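Local coordinates for protein HTH-type transcriptional regulator MmpR5 (Mycobacterium tuberculosis, PDB 4NB5) that controls, as a repressor, expression of the MmpS2-MmpL2, MmpS4-MmpL4 and MmpS5-MmpL5 transport systems and of its own gene by binding directly to the promoter regions, at residues 104-108 and 150-154; 77-81 and 94-100; 17-23 and 38-44; 49-54 and 90-94. One frame throughout, in Å; residues are numbered along the deposited sequence.

Contact 1 (104-108 and 150-154); sequences ERERI and VSDAL. With 2JT (1,3-dihydroxypropan-2-yl octadecanoate), chain E.
Ile-108 points from helix 99-124 toward helix 134-159, its end lying between Val-150 and Leu-154. The two helices run nearly antiparallel, at 153°, and their axes approach only to 10.2 Å, so the gap is bridged by the ends of side chains rather than by backbone. With CG1 anti to its carbonyl carbon (chi1 -68°) and the chain extended beyond it, Ile-108 runs alongside Val-150 head to tail, CG1 lying 3.6 Å from Val-150 CG1. Its CD1 ends 3.7 Å from Ser-151 CA and 3.8 Å from Leu-154 CD1. The same Leu-154 methyl also touches the aliphatic stem of Arg-105, with CD1 to CG at 3.6 Å, and the CB of Glu-104.

This apolar knot is tight; toward the ligand the packing thins. There Glu-104, bent at chi2, turns its carboxylate across Val-150, with OE2 4.0 Å from CG1, while OE1 accepts a hydrogen bond of 3.3 Å from O06 of the bound glycerol monostearate. Glu-106 and Arg-107 face the ligand without touching helix 134-159. On the partly exposed flank, which the third subunit borders, the guanidinium of Arg-105 turns to a salt bridge with Asp-116 of that subunit.

The pair thus lies near the root of the long helical arm of a MarR-type dimer: helix 134-159 also packs against the second subunit, where Ala-153 O accepts a bond from Tyr-145 of the second subunit, and helix 99-124 leads back through Phe-100 to strand 92-95 of the wing.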
# COMPACT_ATOMS: atom_id res chain seq x y z
N GLU B 104 8.39 -3.04 -2.68
CA GLU B 104 9.18 -1.90 -2.21
C GLU B 104 8.33 -0.65 -2.01
O GLU B 104 8.61 0.16 -1.14
CB GLU B 104 10.34 -1.60 -3.14
CG GLU B 104 11.59 -2.42 -2.86
CD GLU B 104 12.11 -2.22 -1.44
OE1 GLU B 104 12.38 -3.24 -0.78
OE2 GLU B 104 12.24 -1.06 -0.99
N ARG B 105 7.29 -0.47 -2.83
CA ARG B 105 6.38 0.65 -2.62
C ARG B 105 5.64 0.52 -1.29
O ARG B 105 5.41 1.51 -0.61
CB ARG B 105 5.38 0.76 -3.77
CG ARG B 105 6.01 1.19 -5.07
CD ARG B 105 5.02 1.08 -6.21
NE ARG B 105 5.69 0.98 -7.51
CZ ARG B 105 5.30 0.16 -8.48
NH1 ARG B 105 4.25 -0.63 -8.33
NH2 ARG B 105 5.98 0.13 -9.62
N GLU B 106 5.28 -0.70 -0.93
CA GLU B 106 4.64 -0.92 0.36
C GLU B 106 5.62 -0.58 1.48
O GLU B 106 5.22 -0.06 2.53
CB GLU B 106 4.15 -2.35 0.49
CG GLU B 106 3.71 -2.74 1.90
CD GLU B 106 2.50 -1.96 2.37
OE1 GLU B 106 2.10 -2.12 3.54
OE2 GLU B 106 1.94 -1.18 1.57
N ARG B 107 6.90 -0.85 1.26
CA ARG B 107 7.92 -0.49 2.25
C ARG B 107 8.03 1.02 2.44
O ARG B 107 8.26 1.49 3.56
CB ARG B 107 9.29 -1.05 1.88
CG ARG B 107 9.49 -2.48 2.33
CD ARG B 107 10.83 -2.68 3.01
NE ARG B 107 11.15 -1.63 3.98
CZ ARG B 107 10.93 -1.69 5.29
NH1 ARG B 107 10.36 -2.76 5.83
NH2 ARG B 107 11.27 -0.68 6.07
N ILE B 108 7.86 1.78 1.36
CA ILE B 108 7.84 3.24 1.47
C ILE B 108 6.72 3.66 2.43
O ILE B 108 6.93 4.50 3.30
CB ILE B 108 7.59 3.92 0.12
CG1 ILE B 108 8.79 3.71 -0.81
CG2 ILE B 108 7.33 5.41 0.32
CD1 ILE B 108 8.58 4.29 -2.19
N VAL B 150 14.20 6.00 -1.84
CA VAL B 150 13.53 4.84 -2.42
C VAL B 150 12.44 5.27 -3.39
O VAL B 150 12.29 4.72 -4.49
CB VAL B 150 12.93 3.94 -1.32
CG1 VAL B 150 12.14 2.79 -1.91
CG2 VAL B 150 14.04 3.41 -0.42
N SER B 151 11.68 6.29 -3.00
CA SER B 151 10.63 6.81 -3.88
C SER B 151 11.23 7.25 -5.21
O SER B 151 10.73 6.87 -6.28
CB SER B 151 9.91 7.98 -3.22
OG SER B 151 8.82 8.41 -4.03
N ASP B 152 12.30 8.03 -5.15
CA ASP B 152 12.97 8.53 -6.35
C ASP B 152 13.50 7.37 -7.17
O ASP B 152 13.38 7.36 -8.40
CB ASP B 152 14.13 9.46 -5.97
CG ASP B 152 15.04 9.77 -7.15
OD1 ASP B 152 14.70 10.68 -7.94
OD2 ASP B 152 16.09 9.10 -7.30
N ALA B 153 14.08 6.39 -6.49
CA ALA B 153 14.70 5.27 -7.17
C ALA B 153 13.67 4.41 -7.91
O ALA B 153 13.93 3.94 -9.02
CB ALA B 153 15.47 4.42 -6.18
N LEU B 154 12.51 4.19 -7.31
CA LEU B 154 11.49 3.38 -7.95
C LEU B 154 10.90 4.12 -9.15
O LEU B 154 10.55 3.52 -10.16
CB LEU B 154 10.39 2.99 -6.97
CG LEU B 154 10.76 1.98 -5.87
CD1 LEU B 154 9.60 1.79 -4.92
CD2 LEU B 154 11.17 0.64 -6.47
C10 2JT E . 9.88 -9.97 2.51
C13 2JT E . 11.60 -9.76 6.15
C15 2JT E . 13.89 -8.80 5.93
C17 2JT E . 15.57 -8.51 7.71
C20 2JT E . 18.59 -10.88 7.63
C21 2JT E . 19.88 -10.20 7.40
C22 2JT E . 20.71 -10.95 6.34
C24 2JT E . 21.53 -13.15 5.63
O01 2JT E . 9.92 -7.13 3.83
C02 2JT E . 9.84 -7.38 2.66
O03 2JT E . 8.64 -7.01 2.15
C04 2JT E . 8.37 -6.26 1.19
C05 2JT E . 9.47 -5.27 0.95
O06 2JT E . 10.03 -5.45 -0.29
C07 2JT E . 7.04 -5.71 1.84
O08 2JT E . 6.54 -4.90 1.11
C09 2JT E . 10.47 -8.61 1.93
C11 2JT E . 10.73 -10.51 3.67
C12 2JT E . 10.91 -9.41 4.81
C14 2JT E . 12.53 -8.66 6.61
C16 2JT E . 14.93 -7.97 6.50
C18 2JT E . 16.27 -9.75 7.47
C19 2JT E . 17.54 -9.98 8.33
C23 2JT E . 21.27 -12.24 6.75
C25 2JT E . 21.69 -14.53 6.28

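Contact 2 (77-81 and 94-100). With 2JT (1,3-dihydroxypropan-2-yl octadecanoate), chain E.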
# COMPACT_ATOMS: atom_id res chain seq x y z
N PHE B 77 1.67 -7.29 1.88
CA PHE B 77 3.06 -6.97 1.57
C PHE B 77 3.23 -6.41 0.15
O PHE B 77 4.25 -5.79 -0.16
CB PHE B 77 3.97 -8.20 1.74
CG PHE B 77 4.15 -8.63 3.17
CD1 PHE B 77 3.89 -7.76 4.22
CD2 PHE B 77 4.57 -9.91 3.47
CE1 PHE B 77 4.06 -8.16 5.54
CE2 PHE B 77 4.74 -10.32 4.78
CZ PHE B 77 4.49 -9.45 5.82
N GLY B 78 2.24 -6.61 -0.71
CA GLY B 78 2.24 -6.01 -2.03
C GLY B 78 2.71 -6.94 -3.13
O GLY B 78 2.85 -6.51 -4.27
N PHE B 79 2.93 -8.21 -2.81
CA PHE B 79 3.54 -9.12 -3.79
C PHE B 79 2.54 -9.82 -4.71
O PHE B 79 2.87 -10.08 -5.87
CB PHE B 79 4.37 -10.21 -3.10
CG PHE B 79 5.57 -9.68 -2.36
CD1 PHE B 79 6.59 -9.03 -3.03
CD2 PHE B 79 5.69 -9.86 -0.99
CE1 PHE B 79 7.69 -8.54 -2.35
CE2 PHE B 79 6.80 -9.38 -0.31
CZ PHE B 79 7.80 -8.72 -1.00
N ILE B 80 1.36 -10.15 -4.20
CA ILE B 80 0.40 -10.91 -4.99
C ILE B 80 -0.96 -10.23 -5.01
O ILE B 80 -1.22 -9.29 -4.27
CB ILE B 80 0.24 -12.36 -4.48
CG1 ILE B 80 -0.61 -12.42 -3.20
CG2 ILE B 80 1.61 -13.00 -4.27
CD1 ILE B 80 -0.89 -13.86 -2.71
N GLU B 81 -1.82 -10.71 -5.91
CA GLU B 81 -3.15 -10.15 -6.07
C GLU B 81 -4.19 -11.25 -6.13
O GLU B 81 -3.92 -12.38 -6.55
CB GLU B 81 -3.23 -9.31 -7.35
CG GLU B 81 -2.94 -10.08 -8.61
CD GLU B 81 -2.64 -9.18 -9.79
OE1 GLU B 81 -2.50 -7.96 -9.59
OE2 GLU B 81 -2.54 -9.70 -10.93
N ARG B 94 -2.42 -14.53 -8.01
CA ARG B 94 -1.37 -14.39 -8.98
C ARG B 94 -0.30 -13.43 -8.46
O ARG B 94 -0.60 -12.52 -7.76
CB ARG B 94 -2.01 -13.71 -10.15
CG ARG B 94 -1.42 -13.91 -11.44
CD ARG B 94 -1.92 -12.76 -12.28
NE ARG B 94 -0.66 -12.35 -12.60
CZ ARG B 94 -0.03 -12.73 -13.66
NH1 ARG B 94 -0.59 -13.39 -14.60
NH2 ARG B 94 1.17 -12.38 -13.72
N LEU B 95 0.93 -13.69 -8.81
CA LEU B 95 1.97 -12.72 -8.50
C LEU B 95 1.66 -11.43 -9.24
O LEU B 95 1.25 -11.45 -10.40
CB LEU B 95 3.33 -13.25 -8.93
CG LEU B 95 4.53 -12.51 -8.38
CD1 LEU B 95 4.79 -12.90 -6.93
CD2 LEU B 95 5.75 -12.78 -9.24
N ARG B 96 1.86 -10.31 -8.58
CA ARG B 96 1.60 -9.03 -9.21
C ARG B 96 2.64 -8.72 -10.28
O ARG B 96 3.78 -9.16 -10.20
CB ARG B 96 1.57 -7.91 -8.17
CG ARG B 96 0.17 -7.46 -7.82
CD ARG B 96 0.09 -5.95 -7.74
NE ARG B 96 0.34 -5.47 -6.39
CZ ARG B 96 0.66 -4.21 -6.09
NH1 ARG B 96 0.81 -3.30 -7.04
NH2 ARG B 96 0.86 -3.89 -4.82
N PRO B 97 2.24 -7.96 -11.31
CA PRO B 97 3.27 -7.49 -12.24
C PRO B 97 4.31 -6.68 -11.46
O PRO B 97 3.93 -5.96 -10.54
CB PRO B 97 2.50 -6.56 -13.19
CG PRO B 97 1.06 -6.88 -12.99
CD PRO B 97 0.92 -7.39 -11.60
N ASN B 98 5.59 -6.82 -11.80
CA ASN B 98 6.62 -6.03 -11.13
C ASN B 98 6.49 -6.18 -9.60
O ASN B 98 6.56 -5.20 -8.86
CB ASN B 98 6.46 -4.57 -11.55
CG ASN B 98 7.79 -3.83 -11.62
OD1 ASN B 98 8.84 -4.43 -11.82
ND2 ASN B 98 7.73 -2.51 -11.48
N ALA B 99 6.33 -7.42 -9.14
CA ALA B 99 5.93 -7.69 -7.75
C ALA B 99 6.87 -7.13 -6.69
O ALA B 99 6.42 -6.65 -5.66
CB ALA B 99 5.76 -9.19 -7.53
N PHE B 100 8.17 -7.21 -6.93
CA PHE B 100 9.11 -6.76 -5.91
C PHE B 100 9.24 -5.23 -5.89
O PHE B 100 9.52 -4.63 -4.85
CB PHE B 100 10.44 -7.51 -6.02
CG PHE B 100 10.35 -8.89 -5.45
CD1 PHE B 100 9.72 -9.89 -6.16
CD2 PHE B 100 10.83 -9.17 -4.18
CE1 PHE B 100 9.59 -11.16 -5.63
CE2 PHE B 100 10.70 -10.44 -3.65
CZ PHE B 100 10.08 -11.44 -4.38
C10 2JT E . 9.88 -9.97 2.51
C13 2JT E . 11.60 -9.76 6.15
C15 2JT E . 13.89 -8.80 5.93
C17 2JT E . 15.57 -8.51 7.71
C20 2JT E . 18.59 -10.88 7.63
C21 2JT E . 19.88 -10.20 7.40
C22 2JT E . 20.71 -10.95 6.34
C24 2JT E . 21.53 -13.15 5.63
O01 2JT E . 9.92 -7.13 3.83
C02 2JT E . 9.84 -7.38 2.66
O03 2JT E . 8.64 -7.01 2.15
C04 2JT E . 8.37 -6.26 1.19
C05 2JT E . 9.47 -5.27 0.95
O06 2JT E . 10.03 -5.45 -0.29
C07 2JT E . 7.04 -5.71 1.84
O08 2JT E . 6.54 -4.90 1.11
C09 2JT E . 10.47 -8.61 1.93
C11 2JT E . 10.73 -10.51 3.67
C12 2JT E . 10.91 -9.41 4.81
C14 2JT E . 12.53 -8.66 6.61
C16 2JT E . 14.93 -7.97 6.50
C18 2JT E . 16.27 -9.75 7.47
C19 2JT E . 17.54 -9.98 8.33
C23 2JT E . 21.27 -12.24 6.75
C25 2JT E . 21.69 -14.53 6.28
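The wing hairpin of the winged helix-turn-helix is closed at its base here, where Ile-80 pairs with Leu-95 and Glu-81 with Arg-94. The first is a non-hydrogen-bonded antiparallel pair; in the second, Glu-81 N gives a bond of 2.9 Å to Arg-94 O and Arg-94 N returns one to Glu-81 O. Beyond the strands the pairing continues through Arg-96 N, whose almost straight bond (171°) to Phe-79 O measures 2.9 Å; the methyl of Ala-99 also rests against that oxygen.

Glu-81 CG stands between its backbone N and carbonyl carbon (chi1 60°), which swings the carboxylate over the neighbouring strand: OE1 comes 3.2 Å from Arg-96 CG, while OE2 makes a long salt bridge of 3.7 Å to Arg-94 NE. That NE gives its hydrogen bond to Leu-95 O, and the two charged groups have further partners in the fourth subunit, Gln-22 at Glu-81 and Glu-18 at Arg-94. Toward the ligand, Phe-79 CE1 sits 3.7 Å above one face of the Phe-100 ring near its rim, the ring planes inclined at 46°. The adjacent atom of the Phe-79 ring, CZ, meets the glycerol carbon C04 of the lipid at 3.3 Å.

Gly-78, at positive phi, ends helix 64-77 in a Schellman motif. Helix, short turn and wing strand in this order are typical of the MarR-type winged-helix domain.

Contact 3 (17-23 and 38-44); sequences MEFVEQM and RLLGWLL
A water joins Glu-21 to Arg-38, donating to Glu-21 OE2 at 2.6 Å and accepting from Arg-38 NE at 2.8 Å. It spans the outer margin of the antiparallel pair formed by helices 16-28 and 34-45 in the MarR-type fold, where the two opposite charges are otherwise too far apart for a salt bridge. The other end of the guanidinium has its own partner, with NH2 bonded to Leu-60 O.

Inside this margin the contact is apolar and close. The segment axes come within 7.5 Å, at 145°, because Gly-41 presents bare backbone to Val-20; their CA atoms are 4.8 Å apart. The two methyls of Val-20 divide the surface between them: CG1 packs against Arg-38 CB and its carbonyl oxygen, while CG2 reaches the edge of the Trp-42 ring. At the exposed end Met-17 SD lies 4.2 Å from Trp-42 CZ3 in an oblique Met-aromatic contact, and the indole NE1 bonds to Gln-51 OE1.

Phe-19 brings the edge of its ring to the same glycine, CE2 standing 3.4 Å from Gly-41 O, which lies in the ring plane. Met-23 CG, a turn further along the same helix, lies over one face of this ring, near its rim. Outside the pair, Phe-19 and Met-23 also pack on Gly-121 and Leu-114 of the second subunit. Bent at both chi2 and chi3, Met-23 curls inward until CE touches Leu-40 CD2 and Leu-44 CD1, each at 4.0 Å.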
# COMPACT_ATOMS: atom_id res chain seq x y z
N MET B 17 10.94 -27.35 -6.49
CA MET B 17 10.56 -27.53 -5.10
C MET B 17 11.70 -27.16 -4.16
O MET B 17 11.42 -26.72 -3.05
CB MET B 17 9.98 -28.91 -4.80
CG MET B 17 8.46 -29.00 -5.05
SD MET B 17 7.46 -27.59 -4.48
CE MET B 17 7.53 -27.77 -2.69
N GLU B 18 12.95 -27.27 -4.60
CA GLU B 18 14.07 -26.82 -3.79
C GLU B 18 14.03 -25.30 -3.61
O GLU B 18 14.31 -24.77 -2.53
CB GLU B 18 15.40 -27.24 -4.41
CG GLU B 18 16.62 -26.84 -3.60
CD GLU B 18 17.91 -27.41 -4.16
OE1 GLU B 18 18.97 -27.20 -3.55
OE2 GLU B 18 17.85 -28.07 -5.22
N PHE B 19 13.66 -24.59 -4.67
CA PHE B 19 13.51 -23.14 -4.60
C PHE B 19 12.37 -22.76 -3.64
O PHE B 19 12.52 -21.89 -2.78
CB PHE B 19 13.24 -22.58 -6.00
CG PHE B 19 12.79 -21.15 -5.99
CD1 PHE B 19 13.68 -20.12 -5.74
CD2 PHE B 19 11.46 -20.83 -6.23
CE1 PHE B 19 13.26 -18.81 -5.72
CE2 PHE B 19 11.03 -19.53 -6.21
CZ PHE B 19 11.92 -18.52 -5.96
N VAL B 20 11.23 -23.42 -3.80
CA VAL B 20 10.07 -23.16 -2.96
C VAL B 20 10.41 -23.42 -1.49
O VAL B 20 10.10 -22.61 -0.61
CB VAL B 20 8.87 -24.02 -3.40
CG1 VAL B 20 7.75 -23.96 -2.37
CG2 VAL B 20 8.37 -23.56 -4.75
N GLU B 21 11.08 -24.54 -1.23
CA GLU B 21 11.51 -24.88 0.12
C GLU B 21 12.41 -23.79 0.70
O GLU B 21 12.28 -23.40 1.86
CB GLU B 21 12.25 -26.21 0.10
CG GLU B 21 12.70 -26.70 1.45
CD GLU B 21 11.57 -27.35 2.22
OE1 GLU B 21 11.85 -27.98 3.27
OE2 GLU B 21 10.40 -27.24 1.78
N GLN B 22 13.34 -23.31 -0.11
CA GLN B 22 14.31 -22.32 0.37
C GLN B 22 13.65 -20.98 0.62
O GLN B 22 14.01 -20.27 1.55
CB GLN B 22 15.49 -22.21 -0.59
CG GLN B 22 16.43 -23.40 -0.47
CD GLN B 22 17.58 -23.36 -1.46
OE1 GLN B 22 17.83 -24.33 -2.17
NE2 GLN B 22 18.31 -22.25 -1.48
N MET B 23 12.65 -20.63 -0.20
CA MET B 23 11.84 -19.44 0.07
C MET B 23 11.10 -19.55 1.40
O MET B 23 11.01 -18.57 2.15
CB MET B 23 10.85 -19.22 -1.08
CG MET B 23 11.52 -18.74 -2.36
SD MET B 23 12.14 -17.03 -2.27
CE MET B 23 10.60 -16.13 -2.31
N ARG B 38 6.81 -20.20 1.07
CA ARG B 38 6.59 -21.25 0.07
C ARG B 38 5.55 -20.81 -0.96
O ARG B 38 5.71 -21.05 -2.15
CB ARG B 38 6.16 -22.56 0.74
CG ARG B 38 7.26 -23.19 1.59
CD ARG B 38 6.74 -24.40 2.37
NE ARG B 38 6.37 -25.49 1.46
CZ ARG B 38 5.24 -26.19 1.51
NH1 ARG B 38 4.31 -25.95 2.43
NH2 ARG B 38 5.04 -27.16 0.63
N LEU B 39 4.49 -20.16 -0.48
CA LEU B 39 3.45 -19.62 -1.36
C LEU B 39 4.01 -18.57 -2.33
O LEU B 39 3.71 -18.60 -3.53
CB LEU B 39 2.28 -19.06 -0.55
CG LEU B 39 1.18 -18.41 -1.38
CD1 LEU B 39 0.63 -19.37 -2.42
CD2 LEU B 39 0.06 -17.91 -0.48
N LEU B 40 4.82 -17.65 -1.82
CA LEU B 40 5.44 -16.65 -2.69
C LEU B 40 6.35 -17.33 -3.70
O LEU B 40 6.32 -17.02 -4.88
CB LEU B 40 6.21 -15.62 -1.86
CG LEU B 40 6.93 -14.53 -2.67
CD1 LEU B 40 5.97 -13.78 -3.57
CD2 LEU B 40 7.65 -13.56 -1.75
N GLY B 41 7.15 -18.28 -3.23
CA GLY B 41 8.02 -19.03 -4.12
C GLY B 41 7.24 -19.75 -5.22
O GLY B 41 7.62 -19.70 -6.39
N TRP B 42 6.17 -20.42 -4.84
CA TRP B 42 5.33 -21.11 -5.81
C TRP B 42 4.78 -20.13 -6.86
O TRP B 42 4.81 -20.42 -8.06
CB TRP B 42 4.18 -21.84 -5.11
CG TRP B 42 3.33 -22.63 -6.06
CD1 TRP B 42 2.09 -22.29 -6.53
CD2 TRP B 42 3.64 -23.91 -6.65
NE1 TRP B 42 1.62 -23.27 -7.37
CE2 TRP B 42 2.55 -24.26 -7.46
CE3 TRP B 42 4.73 -24.77 -6.55
CZ2 TRP B 42 2.53 -25.46 -8.18
CZ3 TRP B 42 4.70 -25.96 -7.27
CH2 TRP B 42 3.61 -26.28 -8.08
N LEU B 43 4.29 -18.98 -6.43
CA LEU B 43 3.69 -18.03 -7.38
C LEU B 43 4.73 -17.36 -8.27
O LEU B 43 4.38 -16.76 -9.29
CB LEU B 43 2.85 -16.98 -6.64
CG LEU B 43 1.56 -17.54 -6.03
CD1 LEU B 43 0.94 -16.55 -5.08
CD2 LEU B 43 0.56 -17.92 -7.13
N LEU B 44 6.00 -17.48 -7.91
CA LEU B 44 7.10 -17.00 -8.74
C LEU B 44 7.47 -17.96 -9.88
O LEU B 44 8.06 -17.54 -10.86
CB LEU B 44 8.34 -16.76 -7.87
CG LEU B 44 8.34 -15.39 -7.21
CD1 LEU B 44 9.18 -15.41 -5.96
CD2 LEU B 44 8.85 -14.33 -8.14
O HOH W 1 8.46 -26.71 0.13

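Contact 4 (49-54 and 90-94)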
# COMPACT_ATOMS: atom_id res chain seq x y z
N GLU B 49 0.57 -18.77 -14.37
CA GLU B 49 0.86 -17.84 -13.29
C GLU B 49 -0.31 -17.72 -12.32
O GLU B 49 -0.09 -17.63 -11.11
CB GLU B 49 1.24 -16.48 -13.86
CG GLU B 49 2.48 -16.55 -14.73
CD GLU B 49 2.94 -15.20 -15.23
OE1 GLU B 49 2.48 -14.17 -14.69
OE2 GLU B 49 3.77 -15.17 -16.16
N ARG B 50 -1.54 -17.73 -12.81
CA ARG B 50 -2.67 -17.67 -11.91
C ARG B 50 -3.02 -19.06 -11.37
O ARG B 50 -3.04 -20.04 -12.10
CB ARG B 50 -3.89 -17.04 -12.60
CG ARG B 50 -4.77 -18.01 -13.35
CD ARG B 50 -6.07 -17.35 -13.73
NE ARG B 50 -7.03 -18.31 -14.26
CZ ARG B 50 -8.30 -18.03 -14.53
NH1 ARG B 50 -8.77 -16.80 -14.32
NH2 ARG B 50 -9.10 -18.97 -15.01
N GLN B 51 -3.28 -19.12 -10.06
CA GLN B 51 -3.57 -20.37 -9.37
C GLN B 51 -4.80 -20.23 -8.49
O GLN B 51 -4.96 -19.22 -7.79
CB GLN B 51 -2.39 -20.77 -8.48
CG GLN B 51 -1.08 -20.94 -9.21
CD GLN B 51 -0.89 -22.36 -9.72
OE1 GLN B 51 -0.86 -23.31 -8.94
NE2 GLN B 51 -0.75 -22.51 -11.03
N SER B 52 -5.66 -21.25 -8.48
CA SER B 52 -6.81 -21.25 -7.58
C SER B 52 -6.40 -21.61 -6.16
O SER B 52 -5.35 -22.22 -5.93
CB SER B 52 -7.85 -22.27 -8.06
OG SER B 52 -7.43 -23.59 -7.77
N SER B 53 -7.24 -21.23 -5.20
CA SER B 53 -6.99 -21.55 -3.80
C SER B 53 -6.78 -23.05 -3.61
O SER B 53 -5.88 -23.48 -2.87
CB SER B 53 -8.16 -21.07 -2.93
OG SER B 53 -8.18 -19.66 -2.84
N GLU B 54 -7.60 -23.84 -4.29
CA GLU B 54 -7.53 -25.30 -4.19
C GLU B 54 -6.22 -25.82 -4.75
O GLU B 54 -5.58 -26.69 -4.15
CB GLU B 54 -8.72 -25.93 -4.93
CG GLU B 54 -10.09 -25.62 -4.32
CD GLU B 54 -10.51 -24.15 -4.43
OE1 GLU B 54 -11.20 -23.67 -3.50
OE2 GLU B 54 -10.18 -23.48 -5.44
N ARG B 90 -14.45 -19.83 -7.91
CA ARG B 90 -13.19 -20.13 -7.24
C ARG B 90 -12.42 -18.84 -7.02
O ARG B 90 -12.57 -17.88 -7.77
CB ARG B 90 -12.37 -21.10 -8.09
CG ARG B 90 -12.84 -22.55 -8.02
CD ARG B 90 -12.21 -23.40 -9.11
NE ARG B 90 -12.72 -23.04 -10.43
CZ ARG B 90 -12.33 -23.62 -11.56
NH1 ARG B 90 -11.41 -24.58 -11.55
NH2 ARG B 90 -12.85 -23.22 -12.72
N THR B 91 -11.60 -18.82 -5.97
CA THR B 91 -10.69 -17.71 -5.72
C THR B 91 -9.35 -17.99 -6.39
O THR B 91 -8.79 -19.07 -6.21
CB THR B 91 -10.46 -17.51 -4.21
OG1 THR B 91 -11.70 -17.23 -3.56
CG2 THR B 91 -9.49 -16.37 -3.95
N TYR B 92 -8.85 -17.04 -7.17
CA TYR B 92 -7.53 -17.18 -7.80
C TYR B 92 -6.55 -16.16 -7.23
O TYR B 92 -6.93 -15.07 -6.82
CB TYR B 92 -7.61 -16.98 -9.30
CG TYR B 92 -8.42 -18.03 -10.02
CD1 TYR B 92 -7.83 -19.22 -10.43
CD2 TYR B 92 -9.76 -17.83 -10.29
CE1 TYR B 92 -8.57 -20.18 -11.08
CE2 TYR B 92 -10.51 -18.79 -10.95
CZ TYR B 92 -9.91 -19.96 -11.34
OH TYR B 92 -10.65 -20.92 -12.00
N PHE B 93 -5.27 -16.54 -7.22
CA PHE B 93 -4.21 -15.60 -6.86
C PHE B 93 -3.15 -15.63 -7.94
O PHE B 93 -2.99 -16.62 -8.66
CB PHE B 93 -3.57 -15.95 -5.52
CG PHE B 93 -4.52 -15.89 -4.37
CD1 PHE B 93 -4.85 -14.67 -3.80
CD2 PHE B 93 -5.08 -17.04 -3.86
CE1 PHE B 93 -5.73 -14.61 -2.73
CE2 PHE B 93 -5.96 -16.99 -2.80
CZ PHE B 93 -6.29 -15.78 -2.23
N ARG B 94 -2.42 -14.53 -8.01
CA ARG B 94 -1.37 -14.39 -8.98
C ARG B 94 -0.30 -13.43 -8.46
O ARG B 94 -0.60 -12.52 -7.76
CB ARG B 94 -2.01 -13.71 -10.15
CG ARG B 94 -1.42 -13.91 -11.44
CD ARG B 94 -1.92 -12.76 -12.28
NE ARG B 94 -0.66 -12.35 -12.60
CZ ARG B 94 -0.03 -12.73 -13.66
NH1 ARG B 94 -0.59 -13.39 -14.60
NH2 ARG B 94 1.17 -12.38 -13.72
O HOH W 2 -11.73 -21.24 -4.19
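Gln-51 and Phe-93 form an antiparallel hydrogen-bonded pair, Gln-51 N to Phe-93 O at 2.9 Å and Phe-93 N to Gln-51 O at 2.8 Å. Two residues on, Ser-53 N at the start of helix 53-59 gives a bond of 2.8 Å to Thr-91 O. Ser-52, paired with Tyr-92, is the N-cap of that helix, and its own N bonds to Glu-55.

On the face carrying Ser-52 and Tyr-92, flat groups stack. Held straight from CG to NE, Arg-50 lays its guanidinium over the face of Tyr-92 in a cation-pi stack, CZ being 4.1 Å from the ring centroid with the planes at 10°. Ser-52 CB touches the same ring, at CE1, from 3.7 Å.

Charges and water complete the account. Arg-94 forms a salt bridge with Glu-49, although its length as modelled is doubtful. Arg-50 pairs with Glu-21 of the fourth subunit. A water donates to Glu-54 OE1 at 2.6 Å and accepts from Thr-91 N.

Direction-specific main-chain bonds therefore fix the wing strand against the beginning of the inferred DNA-binding helix-turn-helix, while the charge of Arg-50 is probably balanced by the tyrosine face and by Glu-21 of the fourth subunit.

In the fold
Contacts 2 and 3 are the more buried, and they merge where Leu-95 of the wing packs on Leu-40 and Leu-44. Contacts 1 and 4 are partly buried. Contact 4 adds strand 51-52 to the sheet begun by contact 2, sharing Arg-94, and meets contact 3 through Trp-42 and Gln-51. Contact 1 stands apart on the dimerisation arm, on the opposite side of the chain's centre from contacts 3 and 4, yet it and contact 2 share helix 99-124 and the bound lipid. Chemistry follows place: contact 1 is mainly aliphatic, contact 3 adds aromatic rings, methionines and a water bridge at its margin, whereas the sheet contacts 2 and 4 combine backbone bonds with charged side chains.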